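Local structure of orotidine 5'-phosphate decarboxylase (Pyrococcus horikoshii, 2CZD) at residues A5-E10 / A187-P192; K22-M27 / A197-Y202; W32-I35 / D41-R44; R45-T50 / G78-I83. The protein probably catalyses the decarboxylation of orotidine 5'-monophosphate to UMP, the last step of de novo UMP synthesis, working as a homodimer. All blocks are in the same frame, centred on the assembly; numbering follows the deposited sequence.

The four contacts lie in a closed eight-stranded parallel barrel. Contact 1 holds D7, a substrate-binding residue, and joins the loop after the first strand to the short helix after the last. Contact 2, centred about 13 Å away, continues that seam onto helix 194-205, with I188 CD1 lying 3.8 Å from A198 CB. Contact 3 meets contact 1 where L34 CD1 comes 3.5 Å from V8 O, and its I35 packs near L58 of the substrate site. Contacts 3 and 4 share helix 41-50, with centres about 9 Å apart. Contact 4 is farther from the site, its D80 side chain about 11 Å from that of substrate-binding K29, although L46 CD2 is 3.8 Å from L6 CD2.

Contact 1 of 4, residues A5-E10 / A187-P192; sequences ALDVYE and AIYNAP
The Y189 ring is met by A5 O, the D7 backbone and V8 CG2, each from a different direction. At one edge, near the ring plane, A5 O lies 3.1 Å from Y189 CE1, the weakly positive aromatic C-H facing a carbonyl oxygen. Over one face, nearer the rim than the centre, lies D7 C, 4.2 Å above the ring plane. V8 comes in obliquely, its CG2 methyl 3.7 Å from Y189 CD2, and the two side chains run antiparallel alongside each other. The ring gets here because CG of Y189 sits between its backbone N and carbonyl carbon (chi1 65°), the crowded position, at the last residue of its helix.

D7 CB is 3.6 Å from Y189 OH, but the bonding between them runs through two water bridges. One water donates to D7 O at 2.9 Å and the other to D7 OD2 at 2.6 Å, and both are bonded to Y189 OH. The second water lies in the plane of the ring at its edge. The branched V8 gives a methyl to the ring, while L6 and D7 are each the centre of an inverse gamma turn, tight bends that may help present A5 O and the D7 backbone to it.

Tyrosine thus serves two chemistries at once: an apolar disc wedged into the loop, and a hydroxyl that ties D7, through ordered water, to the helix carrying R186 of the substrate site. This linkage is consistent with a second-shell role in positioning D7.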
loop_
_atom_site.group_PDB
_atom_site.type_symbol
_atom_site.label_atom_id
_atom_site.label_comp_id
_atom_site.label_asym_id
_atom_site.label_seq_id
_atom_site.Cartn_x
_atom_site.Cartn_y
_atom_site.Cartn_z
ATOM N N ALA B 5 12.195 -9.078 10.530
ATOM C CA ALA B 5 11.779 -8.548 9.220
ATOM C C ALA B 5 12.460 -9.512 8.246
ATOM O O ALA B 5 13.658 -9.369 7.917
ATOM C CB ALA B 5 12.288 -7.127 9.033
ATOM N N LEU B 6 11.687 -10.505 7.807
ATOM C CA LEU B 6 12.193 -11.580 6.952
ATOM C C LEU B 6 12.232 -11.177 5.490
ATOM O O LEU B 6 11.483 -11.706 4.642
ATOM C CB LEU B 6 11.337 -12.827 7.145
ATOM C CG LEU B 6 11.881 -14.112 6.511
ATOM C CD1 LEU B 6 13.212 -14.463 7.167
ATOM C CD2 LEU B 6 10.878 -15.232 6.712
ATOM N N ASP B 7 13.138 -10.256 5.209
ATOM C CA ASP B 7 13.270 -9.707 3.874
ATOM C C ASP B 7 14.280 -10.493 3.048
ATOM O O ASP B 7 15.271 -9.960 2.558
ATOM C CB ASP B 7 13.641 -8.226 3.975
ATOM C CG ASP B 7 12.568 -7.400 4.682
ATOM O OD1 ASP B 7 11.413 -7.871 4.777
ATOM O OD2 ASP B 7 12.875 -6.272 5.131
ATOM N N VAL B 8 13.992 -11.783 2.926
ATOM C CA VAL B 8 14.803 -12.739 2.187
ATOM C C VAL B 8 13.857 -13.167 1.083
ATOM O O VAL B 8 12.941 -13.962 1.301
ATOM C CB VAL B 8 15.169 -13.918 3.089
ATOM C CG1 VAL B 8 15.846 -15.026 2.279
ATOM C CG2 VAL B 8 16.073 -13.418 4.207
ATOM N N TYR B 9 14.088 -12.623 -0.104
ATOM C CA TYR B 9 13.192 -12.859 -1.223
ATOM C C TYR B 9 13.396 -14.148 -1.994
ATOM O O TYR B 9 13.097 -14.242 -3.181
ATOM C CB TYR B 9 13.224 -11.619 -2.122
ATOM C CG TYR B 9 12.990 -10.344 -1.319
ATOM C CD1 TYR B 9 11.855 -10.205 -0.510
ATOM C CD2 TYR B 9 13.932 -9.313 -1.304
ATOM C CE1 TYR B 9 11.671 -9.081 0.294
ATOM C CE2 TYR B 9 13.759 -8.182 -0.504
ATOM C CZ TYR B 9 12.627 -8.070 0.293
ATOM O OH TYR B 9 12.458 -6.944 1.065
ATOM N N GLU B 10 13.899 -15.143 -1.277
ATOM C CA GLU B 10 14.109 -16.473 -1.809
ATOM C C GLU B 10 13.314 -17.359 -0.860
ATOM O O GLU B 10 13.795 -17.730 0.211
ATOM C CB GLU B 10 15.585 -16.835 -1.767
ATOM C CG GLU B 10 15.901 -18.101 -2.516
ATOM C CD GLU B 10 17.388 -18.257 -2.772
ATOM O OE1 GLU B 10 18.057 -17.230 -3.030
ATOM O OE2 GLU B 10 17.886 -19.404 -2.730
ATOM N N ALA B 187 20.523 -7.774 10.444
ATOM C CA ALA B 187 21.401 -8.160 11.544
ATOM C C ALA B 187 21.220 -9.631 11.864
ATOM O O ALA B 187 22.152 -10.291 12.338
ATOM C CB ALA B 187 21.138 -7.307 12.768
ATOM N N ILE B 188 20.025 -10.147 11.599
ATOM C CA ILE B 188 19.764 -11.553 11.819
ATOM C C ILE B 188 19.759 -12.375 10.531
ATOM O O ILE B 188 20.535 -13.327 10.406
ATOM C CB ILE B 188 18.408 -11.765 12.533
ATOM C CG1 ILE B 188 18.515 -11.287 13.978
ATOM C CG2 ILE B 188 18.042 -13.234 12.565
ATOM C CD1 ILE B 188 17.148 -11.259 14.718
ATOM N N TYR B 189 18.924 -12.018 9.553
ATOM C CA TYR B 189 18.861 -12.881 8.374
ATOM C C TYR B 189 20.087 -12.987 7.493
ATOM O O TYR B 189 20.232 -13.983 6.783
ATOM C CB TYR B 189 17.620 -12.588 7.503
ATOM C CG TYR B 189 17.540 -11.230 6.842
ATOM C CD1 TYR B 189 16.622 -10.270 7.283
ATOM C CD2 TYR B 189 18.313 -10.930 5.712
ATOM C CE1 TYR B 189 16.469 -9.062 6.620
ATOM C CE2 TYR B 189 18.166 -9.732 5.044
ATOM C CZ TYR B 189 17.242 -8.798 5.503
ATOM O OH TYR B 189 17.098 -7.590 4.861
ATOM N N ASN B 190 20.960 -11.984 7.531
ATOM C CA ASN B 190 22.182 -12.021 6.730
ATOM C C ASN B 190 23.411 -12.307 7.598
ATOM O O ASN B 190 24.549 -12.181 7.143
ATOM C CB ASN B 190 22.360 -10.704 5.959
ATOM C CG ASN B 190 21.648 -10.711 4.609
ATOM O OD1 ASN B 190 21.575 -9.682 3.930
ATOM N ND2 ASN B 190 21.123 -11.870 4.212
ATOM N N ALA B 191 23.189 -12.706 8.848
ATOM C CA ALA B 191 24.307 -13.014 9.744
ATOM C C ALA B 191 24.933 -14.350 9.358
ATOM O O ALA B 191 24.295 -15.187 8.732
ATOM C CB ALA B 191 23.829 -13.079 11.206
ATOM N N PRO B 192 26.206 -14.558 9.719
ATOM C CA PRO B 192 26.858 -15.832 9.389
ATOM C C PRO B 192 26.058 -16.969 10.036
ATOM O O PRO B 192 25.905 -18.069 9.469
ATOM C CB PRO B 192 28.238 -15.678 10.010
ATOM C CG PRO B 192 28.524 -14.210 9.858
ATOM C CD PRO B 192 27.171 -13.574 10.240
HETATM O O HOH W 1 16.810 -7.565 2.210
HETATM O O HOH W 2 15.291 -5.715 5.734
#

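Contact 2 of 4, residues K22-M27 / A197-Y202; sequences KDYISM and AAKAIY
Y202 N donates to A198 O at 2.9 Å, an ordinary helical bond that sets them one turn apart on the face of helix 194-205 where Y24 arrives. K199 lies between them, and the ring of Y24 is laid along it. K199 CB stands 3.7 Å from the centroid of the Y24 ring and 8° off its normal, a CH-pi contact over the middle of the face. The lysine chain then runs beside the tyrosine in the same direction, so that its CD reaches 3.5 Å from Y24 OH, and K199 NZ forms a salt bridge with D203, leaving the methylenes to the ring.

The edge of Y24 points at the face of Y202 in a T-shaped stack, the centroids 5.5 Å apart and the planes at 67°. The anti placement of its CG (chi1 174°) brings the Y202 ring over that edge, and the second torsion turns the face to it. At the root of the side chain, Y24 CB touches A198 CB, where the small alanine suits so close an approach. An alanine in place of Y24 would probably leave the K199 methylenes and the Y202 face without their aromatic partner and open a gap between loop and helix.

R195 adds charge around this aromatic seam, in a salt bridge with D23 and a weak hydrogen bond to Y24 OH. The union of segment 22-27 with helix 194-205 therefore rests on aromatic and aliphatic surfaces, with the charged groups bonded around their margins.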
loop_
_atom_site.group_PDB
_atom_site.type_symbol
_atom_site.label_atom_id
_atom_site.label_comp_id
_atom_site.label_asym_id
_atom_site.label_seq_id
_atom_site.Cartn_x
_atom_site.Cartn_y
_atom_site.Cartn_z
ATOM N N LYS B 22 13.523 -19.393 15.188
ATOM C CA LYS B 22 12.255 -19.446 15.912
ATOM C C LYS B 22 12.353 -19.330 17.428
ATOM O O LYS B 22 11.544 -18.643 18.056
ATOM C CB LYS B 22 11.510 -20.739 15.569
ATOM C CG LYS B 22 10.222 -20.908 16.357
ATOM C CD LYS B 22 9.498 -22.170 15.947
ATOM C CE LYS B 22 8.253 -22.386 16.803
ATOM N NZ LYS B 22 7.596 -23.681 16.452
ATOM N N ASP B 23 13.329 -20.009 18.027
ATOM C CA ASP B 23 13.484 -19.983 19.477
ATOM C C ASP B 23 13.694 -18.596 20.078
ATOM O O ASP B 23 13.344 -18.351 21.238
ATOM C CB ASP B 23 14.652 -20.891 19.901
ATOM C CG ASP B 23 14.340 -22.377 19.723
ATOM O OD1 ASP B 23 15.253 -23.201 19.923
ATOM O OD2 ASP B 23 13.189 -22.730 19.388
ATOM N N TYR B 24 14.243 -17.682 19.283
ATOM C CA TYR B 24 14.523 -16.356 19.794
ATOM C C TYR B 24 13.729 -15.194 19.229
ATOM O O TYR B 24 14.106 -14.053 19.460
ATOM C CB TYR B 24 16.018 -16.053 19.646
ATOM C CG TYR B 24 16.882 -17.071 20.346
ATOM C CD1 TYR B 24 17.513 -18.079 19.630
ATOM C CD2 TYR B 24 17.032 -17.047 21.727
ATOM C CE1 TYR B 24 18.280 -19.049 20.274
ATOM C CE2 TYR B 24 17.794 -18.016 22.385
ATOM C CZ TYR B 24 18.416 -19.011 21.649
ATOM O OH TYR B 24 19.173 -19.976 22.291
ATOM N N ILE B 25 12.638 -15.472 18.513
ATOM C CA ILE B 25 11.814 -14.400 17.948
ATOM C C ILE B 25 10.348 -14.619 18.311
ATOM O O ILE B 25 9.921 -15.749 18.574
ATOM C CB ILE B 25 11.964 -14.316 16.411
ATOM C CG1 ILE B 25 11.490 -15.615 15.763
ATOM C CG2 ILE B 25 13.434 -14.100 16.045
ATOM C CD1 ILE B 25 11.278 -15.483 14.246
ATOM N N SER B 26 9.591 -13.531 18.346
ATOM C CA SER B 26 8.175 -13.600 18.684
ATOM C C SER B 26 7.253 -13.518 17.477
ATOM O O SER B 26 6.107 -14.012 17.518
ATOM C CB SER B 26 7.823 -12.488 19.663
ATOM O OG SER B 26 8.599 -12.627 20.838
ATOM N N MET B 27 7.736 -12.892 16.405
ATOM C CA MET B 27 6.944 -12.767 15.180
ATOM C C MET B 27 7.843 -12.630 13.971
ATOM O O MET B 27 8.998 -12.239 14.088
ATOM C CB MET B 27 6.045 -11.529 15.240
ATOM C CG MET B 27 5.067 -11.542 16.397
ATOM S SD MET B 27 3.886 -10.210 16.230
ATOM C CE MET B 27 3.265 -10.069 17.938
ATOM N N ALA B 197 22.823 -14.829 16.098
ATOM C CA ALA B 197 22.635 -13.386 16.036
ATOM C C ALA B 197 21.350 -13.007 16.768
ATOM O O ALA B 197 21.302 -12.039 17.523
ATOM C CB ALA B 197 22.584 -12.928 14.589
ATOM N N ALA B 198 20.293 -13.774 16.546
ATOM C CA ALA B 198 19.037 -13.493 17.231
ATOM C C ALA B 198 19.212 -13.707 18.736
ATOM O O ALA B 198 18.746 -12.915 19.554
ATOM C CB ALA B 198 17.938 -14.401 16.695
ATOM N N LYS B 199 19.888 -14.796 19.099
ATOM C CA LYS B 199 20.133 -15.074 20.512
ATOM C C LYS B 199 20.877 -13.929 21.200
ATOM O O LYS B 199 20.555 -13.567 22.323
ATOM C CB LYS B 199 20.962 -16.353 20.660
ATOM C CG LYS B 199 21.324 -16.693 22.111
ATOM C CD LYS B 199 22.084 -18.018 22.184
ATOM C CE LYS B 199 22.346 -18.421 23.622
ATOM N NZ LYS B 199 23.218 -17.434 24.305
ATOM N N ALA B 200 21.875 -13.359 20.530
ATOM C CA ALA B 200 22.647 -12.277 21.138
ATOM C C ALA B 200 21.762 -11.078 21.459
ATOM O O ALA B 200 21.877 -10.484 22.528
ATOM C CB ALA B 200 23.785 -11.861 20.223
ATOM N N ILE B 201 20.866 -10.726 20.536
ATOM C CA ILE B 201 19.975 -9.591 20.773
ATOM C C ILE B 201 18.980 -9.927 21.888
ATOM O O ILE B 201 18.769 -9.140 22.808
ATOM C CB ILE B 201 19.224 -9.220 19.480
ATOM C CG1 ILE B 201 20.259 -8.807 18.425
ATOM C CG2 ILE B 201 18.204 -8.078 19.750
ATOM C CD1 ILE B 201 19.717 -8.747 16.978
ATOM N N TYR B 202 18.397 -11.116 21.802
ATOM C CA TYR B 202 17.463 -11.601 22.803
ATOM C C TYR B 202 18.118 -11.566 24.194
ATOM O O TYR B 202 17.513 -11.081 25.156
ATOM C CB TYR B 202 17.023 -13.020 22.431
ATOM C CG TYR B 202 16.160 -13.698 23.466
ATOM C CD1 TYR B 202 16.731 -14.333 24.568
ATOM C CD2 TYR B 202 14.770 -13.718 23.339
ATOM C CE1 TYR B 202 15.940 -14.977 25.519
ATOM C CE2 TYR B 202 13.966 -14.357 24.289
ATOM C CZ TYR B 202 14.559 -14.985 25.373
ATOM O OH TYR B 202 13.778 -15.633 26.310
#

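Contact 3 of 4, residues W32-I35 / D41-R44; sequences WPLI and DIIR
L34 and I42 meet through unlike torsions: CG of L34 is anti to its backbone N (chi1 179°), whereas in I42 it is CG1 that is anti (chi1 -175°), which puts CG2, the methyl that touches, between the backbone N and the carbonyl carbon. L34 CG lies 4.2 Å from I42 CG2, and the two side chains cross at about a right angle, a methyl set against a branch point. I35 and I43 share the commonest isoleucine rotamer, with CG1 anti to the carbonyl carbon, and both extend their long arms. The terminal methyls meet, I35 CD1 4.1 Å from I43 CD1, on an oblique crossing.

All four residues are buried and purely aliphatic. Branched side chains suit the joint: isoleucine has one short and one long branch, so I42 fills the near space with its methyl while I43 reaches farther with its ethyl arm. Within the two segments the backbones are nearest at I35 and I42, whose CA atoms are 6.7 Å apart. Further partners continue the apolar layer: I35 rests on L58 and I43 on I54, both of strand 53-60, while V74 of helix 64-76 also touches I43.

Beyond I35 lies the dimer interface, where W32 stacks on W32 of the second subunit and L36 of that subunit packs on I35. The arrangement is a helix-helix joint in the outer helical layer of a TIM barrel: helices 32-38 and 41-50 together fill the connection between strands 27-31 and 53-60, with one flank turned to the partner subunit.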
loop_
_atom_site.group_PDB
_atom_site.type_symbol
_atom_site.label_atom_id
_atom_site.label_comp_id
_atom_site.label_asym_id
_atom_site.label_seq_id
_atom_site.Cartn_x
_atom_site.Cartn_y
_atom_site.Cartn_z
ATOM N N TRP B 32 5.456 -6.552 0.962
ATOM C CA TRP B 32 4.944 -6.788 -0.386
ATOM C C TRP B 32 5.976 -7.464 -1.316
ATOM O O TRP B 32 5.626 -8.367 -2.073
ATOM C CB TRP B 32 4.434 -5.473 -1.020
ATOM C CG TRP B 32 3.048 -5.013 -0.564
ATOM C CD1 TRP B 32 2.731 -3.780 -0.063
ATOM C CD2 TRP B 32 1.804 -5.717 -0.701
ATOM N NE1 TRP B 32 1.372 -3.670 0.112
ATOM C CE2 TRP B 32 0.774 -4.838 -0.272
ATOM C CE3 TRP B 32 1.456 -6.994 -1.148
ATOM C CZ2 TRP B 32 -0.573 -5.197 -0.282
ATOM C CZ3 TRP B 32 0.095 -7.359 -1.159
ATOM C CH2 TRP B 32 -0.898 -6.452 -0.726
ATOM N N PRO B 33 7.253 -7.046 -1.266
ATOM C CA PRO B 33 8.228 -7.697 -2.154
ATOM C C PRO B 33 8.256 -9.222 -2.015
ATOM O O PRO B 33 8.321 -9.935 -3.015
ATOM C CB PRO B 33 9.555 -7.050 -1.752
ATOM C CG PRO B 33 9.126 -5.606 -1.443
ATOM C CD PRO B 33 7.777 -5.777 -0.721
ATOM N N LEU B 34 8.210 -9.724 -0.781
ATOM C CA LEU B 34 8.218 -11.169 -0.577
ATOM C C LEU B 34 6.934 -11.787 -1.121
ATOM O O LEU B 34 6.979 -12.804 -1.806
ATOM C CB LEU B 34 8.386 -11.516 0.913
ATOM C CG LEU B 34 8.390 -13.015 1.237
ATOM C CD1 LEU B 34 9.588 -13.692 0.536
ATOM C CD2 LEU B 34 8.475 -13.212 2.748
ATOM N N ILE B 35 5.786 -11.169 -0.843
ATOM C CA ILE B 35 4.506 -11.684 -1.333
ATOM C C ILE B 35 4.473 -11.686 -2.877
ATOM O O ILE B 35 3.950 -12.615 -3.512
ATOM C CB ILE B 35 3.348 -10.832 -0.762
ATOM C CG1 ILE B 35 3.245 -11.073 0.744
ATOM C CG2 ILE B 35 2.025 -11.164 -1.472
ATOM C CD1 ILE B 35 2.293 -10.126 1.450
ATOM N N ASP B 41 0.808 -17.212 -0.689
ATOM C CA ASP B 41 0.894 -18.476 0.043
ATOM C C ASP B 41 2.194 -18.642 0.836
ATOM O O ASP B 41 2.316 -19.586 1.632
ATOM C CB ASP B 41 0.727 -19.677 -0.896
ATOM C CG ASP B 41 -0.723 -19.928 -1.271
ATOM O OD1 ASP B 41 -1.589 -19.850 -0.378
ATOM O OD2 ASP B 41 -1.004 -20.220 -2.454
ATOM N N ILE B 42 3.170 -17.759 0.621
ATOM C CA ILE B 42 4.411 -17.841 1.387
ATOM C C ILE B 42 4.012 -17.632 2.852
ATOM O O ILE B 42 4.660 -18.126 3.778
ATOM C CB ILE B 42 5.451 -16.742 0.953
ATOM C CG1 ILE B 42 6.778 -16.929 1.694
ATOM C CG2 ILE B 42 4.945 -15.338 1.286
ATOM C CD1 ILE B 42 7.505 -18.209 1.359
ATOM N N ILE B 43 2.936 -16.887 3.063
ATOM C CA ILE B 43 2.486 -16.652 4.428
ATOM C C ILE B 43 1.986 -17.956 5.065
ATOM O O ILE B 43 2.294 -18.241 6.218
ATOM C CB ILE B 43 1.364 -15.590 4.470
ATOM C CG1 ILE B 43 1.945 -14.225 4.111
ATOM C CG2 ILE B 43 0.748 -15.521 5.850
ATOM C CD1 ILE B 43 0.878 -13.159 3.874
ATOM N N ARG B 44 1.227 -18.749 4.313
ATOM C CA ARG B 44 0.718 -19.998 4.866
ATOM C C ARG B 44 1.855 -20.983 5.040
ATOM O O ARG B 44 1.889 -21.731 6.025
ATOM C CB ARG B 44 -0.369 -20.617 3.980
ATOM C CG ARG B 44 -0.921 -21.959 4.513
ATOM C CD ARG B 44 -1.646 -21.841 5.879
ATOM N NE ARG B 44 -2.916 -21.109 5.802
ATOM C CZ ARG B 44 -3.577 -20.643 6.858
ATOM N NH1 ARG B 44 -3.098 -20.832 8.081
ATOM N NH2 ARG B 44 -4.712 -19.975 6.696
#

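Contact 4 of 4, residues R45-T50 / G78-I83; sequences RLKEET and GADYVI
K47 NZ is gripped at the tight centre of this contact by two oxygens at equal distance. It gives a salt-bridging hydrogen bond to D80 OD2 at 2.8 Å, met on the syn side but 29° out of the carboxylate plane, and another to G78 O at 2.8 Å, which lies in the carbonyl plane with a C=O...N angle of 154°. The chain of K47 starts out anti to its backbone N and then folds at each of its last three torsions, bending so that the amine meets G78 O and D80 OD2. G78 closes a Schellman motif with positive phi (126°), where a CB would jam against the preceding carbonyl O and come 3.6 Å from K47 CB.

The looser side is watery. One water donates to D80 OD1 at 2.8 Å but accepts only a weak bond from K47 NZ at 3.4 Å, and K47 and D80 are both partly exposed. A leucine in place of K47 would probably leave the D80 carboxylate without its counter-charge, though with I54 N still bonded, and the G78 carbonyl without this donor.

That I54 N bond ties D80 OD2 to strand 53-60. Helix 41-50 is thereby clipped to the turn between helix 64-76 and strand 81-85, while R45, L46 and E49 on the same helix touch I15 of helix 11-21.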
loop_
_atom_site.group_PDB
_atom_site.type_symbol
_atom_site.label_atom_id
_atom_site.label_comp_id
_atom_site.label_asym_id
_atom_site.label_seq_id
_atom_site.Cartn_x
_atom_site.Cartn_y
_atom_site.Cartn_z
ATOM N N ARG B 45 2.791 -20.988 4.095
ATOM C CA ARG B 45 3.929 -21.898 4.198
ATOM C C ARG B 45 4.691 -21.580 5.484
ATOM O O ARG B 45 5.041 -22.483 6.256
ATOM C CB ARG B 45 4.867 -21.741 2.999
ATOM C CG ARG B 45 4.251 -22.079 1.658
ATOM C CD ARG B 45 5.195 -21.680 0.524
ATOM N NE ARG B 45 6.504 -22.296 0.702
ATOM C CZ ARG B 45 7.557 -22.075 -0.077
ATOM N NH1 ARG B 45 7.467 -21.239 -1.106
ATOM N NH2 ARG B 45 8.700 -22.706 0.169
ATOM N N LEU B 46 4.942 -20.292 5.717
ATOM C CA LEU B 46 5.650 -19.864 6.914
ATOM C C LEU B 46 4.861 -20.248 8.168
ATOM O O LEU B 46 5.435 -20.760 9.135
ATOM C CB LEU B 46 5.892 -18.343 6.886
ATOM C CG LEU B 46 7.009 -17.799 5.978
ATOM C CD1 LEU B 46 6.855 -16.282 5.803
ATOM C CD2 LEU B 46 8.377 -18.151 6.568
ATOM N N LYS B 47 3.549 -20.039 8.151
ATOM C CA LYS B 47 2.745 -20.379 9.319
ATOM C C LYS B 47 2.799 -21.883 9.601
ATOM O O LYS B 47 2.951 -22.296 10.746
ATOM C CB LYS B 47 1.282 -19.943 9.123
ATOM C CG LYS B 47 0.358 -20.291 10.287
ATOM C CD LYS B 47 0.906 -19.759 11.626
ATOM C CE LYS B 47 0.963 -18.224 11.684
ATOM N NZ LYS B 47 -0.404 -17.621 11.738
ATOM N N GLU B 48 2.674 -22.694 8.554
ATOM C CA GLU B 48 2.695 -24.144 8.726
ATOM C C GLU B 48 4.070 -24.667 9.137
ATOM O O GLU B 48 4.179 -25.576 9.970
ATOM C CB GLU B 48 2.249 -24.827 7.432
ATOM C CG GLU B 48 0.778 -24.597 7.078
ATOM C CD GLU B 48 -0.171 -25.331 8.012
ATOM O OE1 GLU B 48 0.082 -26.523 8.309
ATOM O OE2 GLU B 48 -1.174 -24.719 8.438
ATOM N N GLU B 49 5.113 -24.086 8.561
ATOM C CA GLU B 49 6.489 -24.505 8.834
ATOM C C GLU B 49 7.087 -24.073 10.169
ATOM O O GLU B 49 7.882 -24.810 10.750
ATOM C CB GLU B 49 7.415 -24.007 7.719
ATOM C CG GLU B 49 7.250 -24.723 6.394
ATOM C CD GLU B 49 7.762 -26.140 6.457
ATOM O OE1 GLU B 49 8.957 -26.318 6.789
ATOM O OE2 GLU B 49 6.975 -27.074 6.191
ATOM N N THR B 50 6.702 -22.896 10.665
ATOM C CA THR B 50 7.274 -22.359 11.901
ATOM C C THR B 50 6.349 -22.181 13.103
ATOM O O THR B 50 6.821 -22.132 14.240
ATOM C CB THR B 50 7.897 -20.975 11.655
ATOM O OG1 THR B 50 6.844 -20.000 11.583
ATOM C CG2 THR B 50 8.671 -20.954 10.350
ATOM N N GLY B 78 -2.959 -16.669 6.501
ATOM C CA GLY B 78 -2.267 -16.973 7.736
ATOM C C GLY B 78 -1.689 -15.812 8.519
ATOM O O GLY B 78 -1.125 -16.027 9.596
ATOM N N ALA B 79 -1.796 -14.588 8.002
ATOM C CA ALA B 79 -1.275 -13.449 8.756
ATOM C C ALA B 79 -2.048 -13.281 10.046
ATOM O O ALA B 79 -3.262 -13.500 10.088
ATOM C CB ALA B 79 -1.384 -12.135 7.935
ATOM N N ASP B 80 -1.337 -12.885 11.096
ATOM C CA ASP B 80 -1.950 -12.628 12.386
ATOM C C ASP B 80 -2.181 -11.137 12.589
ATOM O O ASP B 80 -3.061 -10.749 13.350
ATOM C CB ASP B 80 -1.068 -13.173 13.508
ATOM C CG ASP B 80 -0.982 -14.670 13.470
ATOM O OD1 ASP B 80 -1.981 -15.338 13.838
ATOM O OD2 ASP B 80 0.078 -15.167 13.054
ATOM N N TYR B 81 -1.379 -10.304 11.920
ATOM C CA TYR B 81 -1.523 -8.847 12.039
ATOM C C TYR B 81 -1.249 -8.204 10.701
ATOM O O TYR B 81 -0.424 -8.688 9.934
ATOM C CB TYR B 81 -0.512 -8.222 13.024
ATOM C CG TYR B 81 -0.425 -8.890 14.365
ATOM C CD1 TYR B 81 0.394 -10.005 14.544
ATOM C CD2 TYR B 81 -1.188 -8.441 15.440
ATOM C CE1 TYR B 81 0.449 -10.662 15.775
ATOM C CE2 TYR B 81 -1.142 -9.098 16.683
ATOM C CZ TYR B 81 -0.324 -10.207 16.828
ATOM O OH TYR B 81 -0.325 -10.894 18.025
ATOM N N VAL B 82 -1.931 -7.093 10.425
ATOM C CA VAL B 82 -1.672 -6.363 9.194
ATOM C C VAL B 82 -1.354 -4.931 9.586
ATOM O O VAL B 82 -2.065 -4.337 10.411
ATOM C CB VAL B 82 -2.923 -6.348 8.254
ATOM C CG1 VAL B 82 -2.716 -5.350 7.127
ATOM C CG2 VAL B 82 -3.157 -7.744 7.663
ATOM N N ILE B 83 -0.263 -4.393 9.027
ATOM C CA ILE B 83 0.102 -2.991 9.269
ATOM C C ILE B 83 -0.693 -2.108 8.301
ATOM O O ILE B 83 -0.685 -2.325 7.082
ATOM C CB ILE B 83 1.616 -2.775 9.090
ATOM C CG1 ILE B 83 2.339 -3.565 10.181
ATOM C CG2 ILE B 83 1.984 -1.268 9.189
ATOM C CD1 ILE B 83 3.886 -3.508 10.123
HETATM O O HOH W 3 -1.248 -17.733 15.009
#